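Local coordinates for SusD superfamily protein (Bacteroides fragilis NCTC 9343, PDB 3NQP) that probably binds glycans at the outer membrane, as a SusD-family protein and likely lipoprotein thought to help deliver them for import, at residues L245-D250 / N262-F267. Sequence-based numbering, arbitrary orientation.
Sequences LKMLDD and NDEIIF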
ATOM      1  N   LEU A 245     -18.268  -5.252   8.186  1.00 15.54           N
ATOM      2  CA  LEU A 245     -16.898  -5.704   8.116  1.00 14.78           C
ATOM      3  C   LEU A 245     -16.458  -6.366   9.432  1.00 15.31           C
ATOM      4  O   LEU A 245     -16.870  -5.937  10.536  1.00 14.30           O
ATOM      5  CB  LEU A 245     -15.965  -4.518   7.774  1.00 13.89           C
ATOM      6  CG  LEU A 245     -16.142  -3.943   6.375  1.00 13.33           C
ATOM      7  CD1 LEU A 245     -15.723  -2.448   6.271  1.00 13.61           C
ATOM      8  CD2 LEU A 245     -15.401  -4.848   5.312  1.00 13.21           C
ATOM      9  N   LYS A 246     -15.577  -7.370   9.328  1.00 15.38           N
ATOM     10  CA  LYS A 246     -15.029  -8.029  10.513  1.00 17.68           C
ATOM     11  C   LYS A 246     -13.621  -8.496  10.267  1.00 15.41           C
ATOM     12  O   LYS A 246     -13.346  -8.983   9.204  1.00 19.40           O
ATOM     13  CB  LYS A 246     -15.850  -9.290  10.861  1.00 22.08           C
ATOM     14  CG  LYS A 246     -17.353  -9.074  11.014  1.00 33.08           C
ATOM     15  CD  LYS A 246     -18.066 -10.324  11.621  1.00 49.01           C
ATOM     16  CE  LYS A 246     -19.110 -10.910  10.673  1.00 53.08           C
ATOM     17  NZ  LYS A 246     -20.109  -9.873  10.271  1.00 52.86           N
HETATM   18  N   MSE A 247     -12.767  -8.437  11.285  1.00 10.06           N
HETATM   19  CA  MSE A 247     -11.411  -9.000  11.210  1.00 12.95           C
HETATM   20  C   MSE A 247     -11.513 -10.523  11.294  1.00 17.21           C
HETATM   21  O   MSE A 247     -12.297 -11.030  12.080  1.00 15.93           O
HETATM   22  CB  MSE A 247     -10.588  -8.460  12.361  1.00 15.69           C
HETATM   23  CG  MSE A 247      -9.112  -8.513  12.159  1.00 16.33           C
HETATM   24 SE   MSE A 247      -8.086  -7.659  13.472  0.75  9.14          SE
HETATM   25  CE  MSE A 247      -9.147  -8.113  15.023  1.00 18.63           C
ATOM     26  N   LEU A 248     -10.777 -11.238  10.446  1.00 14.85           N
ATOM     27  CA  LEU A 248     -10.761 -12.689  10.487  1.00 16.64           C
ATOM     28  C   LEU A 248      -9.957 -13.179  11.685  1.00 18.27           C
ATOM     29  O   LEU A 248      -9.010 -12.516  12.158  1.00 16.17           O
ATOM     30  CB  LEU A 248     -10.213 -13.296   9.189  1.00 16.30           C
ATOM     31  CG  LEU A 248     -10.794 -12.861   7.846  1.00 15.53           C
ATOM     32  CD1 LEU A 248     -10.194 -13.758   6.730  1.00 12.51           C
ATOM     33  CD2 LEU A 248     -12.364 -12.839   7.825  1.00 14.18           C
ATOM     34  N   ASP A 249     -10.327 -14.346  12.194  1.00 18.55           N
ATOM     35  CA  ASP A 249      -9.540 -14.950  13.263  1.00 18.11           C
ATOM     36  C   ASP A 249      -8.135 -15.347  12.823  1.00 18.26           C
ATOM     37  O   ASP A 249      -7.229 -15.295  13.628  1.00 19.36           O
ATOM     38  CB  ASP A 249     -10.193 -16.210  13.786  1.00 22.15           C
ATOM     39  CG  ASP A 249     -11.407 -15.938  14.658  1.00 26.59           C
ATOM     40  OD1 ASP A 249     -11.615 -14.806  15.168  1.00 32.94           O
ATOM     41  OD2 ASP A 249     -12.155 -16.901  14.820  1.00 30.94           O
ATOM     42  N   ASP A 250      -7.971 -15.805  11.583  1.00 16.35           N
ATOM     43  CA  ASP A 250      -6.666 -16.309  11.096  1.00 16.62           C
ATOM     44  C   ASP A 250      -6.075 -15.320  10.079  1.00 16.23           C
ATOM     45  O   ASP A 250      -6.634 -15.102   9.033  1.00 15.78           O
ATOM     46  CB  ASP A 250      -6.876 -17.670  10.465  1.00 18.93           C
ATOM     47  CG  ASP A 250      -5.577 -18.346  10.018  1.00 27.46           C
ATOM     48  OD1 ASP A 250      -4.759 -17.716   9.321  1.00 40.44           O
ATOM     49  OD2 ASP A 250      -5.411 -19.560  10.281  1.00 48.75           O
ATOM     50  N   ASN A 262     -13.216 -11.712   1.438  1.00 16.22           N
ATOM     51  CA  ASN A 262     -13.701 -12.013   2.800  1.00 13.39           C
ATOM     52  C   ASN A 262     -14.069 -10.762   3.599  1.00 13.16           C
ATOM     53  O   ASN A 262     -13.877  -9.621   3.159  1.00 13.58           O
ATOM     54  CB  ASN A 262     -12.658 -12.826   3.525  1.00 14.39           C
ATOM     55  CG  ASN A 262     -11.350 -12.093   3.643  1.00 13.96           C
ATOM     56  OD1 ASN A 262     -11.265 -11.113   4.399  1.00 13.09           O
ATOM     57  ND2 ASN A 262     -10.301 -12.551   2.896  1.00 11.52           N
ATOM     58  N   ASP A 263     -14.616 -10.978   4.785  1.00 13.58           N
ATOM     59  CA  ASP A 263     -15.234  -9.903   5.575  1.00 15.23           C
ATOM     60  C   ASP A 263     -14.244  -8.846   6.122  1.00 13.92           C
ATOM     61  O   ASP A 263     -14.660  -7.811   6.588  1.00 12.86           O
ATOM     62  CB  ASP A 263     -16.051 -10.523   6.760  1.00 14.54           C
ATOM     63  CG  ASP A 263     -17.355 -11.176   6.298  1.00 19.00           C
ATOM     64  OD1 ASP A 263     -17.703 -11.068   5.109  1.00 21.22           O
ATOM     65  OD2 ASP A 263     -18.021 -11.783   7.136  1.00 19.77           O
ATOM     66  N   GLU A 264     -12.947  -9.118   6.097  1.00 14.81           N
ATOM     67  CA  GLU A 264     -11.945  -8.129   6.549  1.00 13.29           C
ATOM     68  C   GLU A 264     -11.609  -7.161   5.440  1.00 13.51           C
ATOM     69  O   GLU A 264     -11.092  -6.083   5.680  1.00 16.13           O
ATOM     70  CB  GLU A 264     -10.677  -8.869   6.971  1.00 13.79           C
ATOM     71  CG  GLU A 264      -9.618  -7.986   7.590  1.00 14.24           C
ATOM     72  CD  GLU A 264      -8.536  -8.784   8.321  1.00 11.02           C
ATOM     73  OE1 GLU A 264      -8.863  -9.786   9.033  1.00 14.54           O
ATOM     74  OE2 GLU A 264      -7.364  -8.366   8.261  1.00 14.19           O
ATOM     75  N   ILE A 265     -11.842  -7.561   4.197  1.00 14.21           N
ATOM     76  CA  ILE A 265     -11.426  -6.767   3.057  1.00 11.46           C
ATOM     77  C   ILE A 265     -12.488  -5.733   2.724  1.00 12.89           C
ATOM     78  O   ILE A 265     -13.673  -6.026   2.781  1.00 14.56           O
ATOM     79  CB  ILE A 265     -11.144  -7.673   1.827  1.00 10.37           C
ATOM     80  CG1 ILE A 265      -9.878  -8.554   2.069  1.00 10.78           C
ATOM     81  CG2 ILE A 265     -10.938  -6.845   0.528  1.00 11.42           C
ATOM     82  CD1 ILE A 265      -9.611  -9.530   0.922  1.00 12.82           C
ATOM     83  N   ILE A 266     -12.041  -4.519   2.398  1.00 11.66           N
ATOM     84  CA  ILE A 266     -12.893  -3.440   1.927  1.00 12.01           C
ATOM     85  C   ILE A 266     -12.775  -3.329   0.390  1.00 11.98           C
ATOM     86  O   ILE A 266     -13.767  -3.417  -0.324  1.00 12.90           O
ATOM     87  CB  ILE A 266     -12.504  -2.072   2.544  1.00 14.99           C
ATOM     88  CG1 ILE A 266     -12.926  -1.972   4.013  1.00 21.68           C
ATOM     89  CG2 ILE A 266     -13.235  -0.969   1.833  1.00 16.17           C
ATOM     90  CD1 ILE A 266     -11.880  -2.150   5.071  1.00 12.53           C
ATOM     91  N   PHE A 267     -11.558  -3.174  -0.104  1.00 11.00           N
ATOM     92  CA  PHE A 267     -11.315  -3.137  -1.546  1.00 12.99           C
ATOM     93  C   PHE A 267      -9.974  -3.811  -1.901  1.00 11.36           C
ATOM     94  O   PHE A 267      -8.939  -3.533  -1.274  1.00 11.16           O
ATOM     95  CB  PHE A 267     -11.400  -1.705  -2.119  1.00 12.10           C
ATOM     96  CG  PHE A 267     -11.036  -1.664  -3.558  1.00 14.39           C
ATOM     97  CD1 PHE A 267     -11.945  -2.053  -4.514  1.00 16.16           C
ATOM     98  CD2 PHE A 267      -9.763  -1.259  -3.964  1.00 11.98           C
ATOM     99  CE1 PHE A 267     -11.611  -2.059  -5.863  1.00 13.91           C
ATOM    100  CE2 PHE A 267      -9.412  -1.307  -5.315  1.00 13.87           C
ATOM    101  CZ  PHE A 267     -10.349  -1.703  -6.255  1.00 13.08           C
TER
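A buried carboxylate, rather than a second backbone carbonyl, receives the amide of L248: E264 OE1 lies 2.8 Å from L248 N and is met nearly along its C-O axis, with 160° at the hydrogen. E264 carries its CG anti to the backbone N (chi1 -174°) and runs extended from there, alongside the selenomethionine M247, whose CG approaches OE1 to 3.4 Å. Both oxygens have further partners, OE1 in a salt bridge with R412, which also hydrogen-bonds L248 O, and OE2 in one with R381, so three groups hold the carboxylate, which is probably ionised.

The other polar link is backbone to backbone, K246 N to D263 O at 2.9 Å, with the donor lying well above the carbonyl plane. D263 occupies the second position of a type I beta turn, N262 to I265, closed by I265 N to N262 O and joined by an Asx turn in which N262 OD1 takes the amide of E264 on an in-plane lone pair. The turn leads into strand 265-269, paired antiparallel with 377-381 and interrupted by a classic beta bulge where I266 and F267 both face Y380; segment 245-250 belongs to the loop between helices 228-241 and 251-255.

Apolar side chains cover the two flanks. L248 reaches over the N262 amide, its CD1 3.7 Å from N262 CG, while ND2 of that asparagine bonds the carbonyls of V254 and N259. Towards the strand, L245 CD1 meets I266 CG1 at 3.6 Å, the two side chains crossing at about a right angle. At the exposed edge, K246 runs beside D263, its NZ 4.2 Å from D263 OD2, too long for a salt bridge.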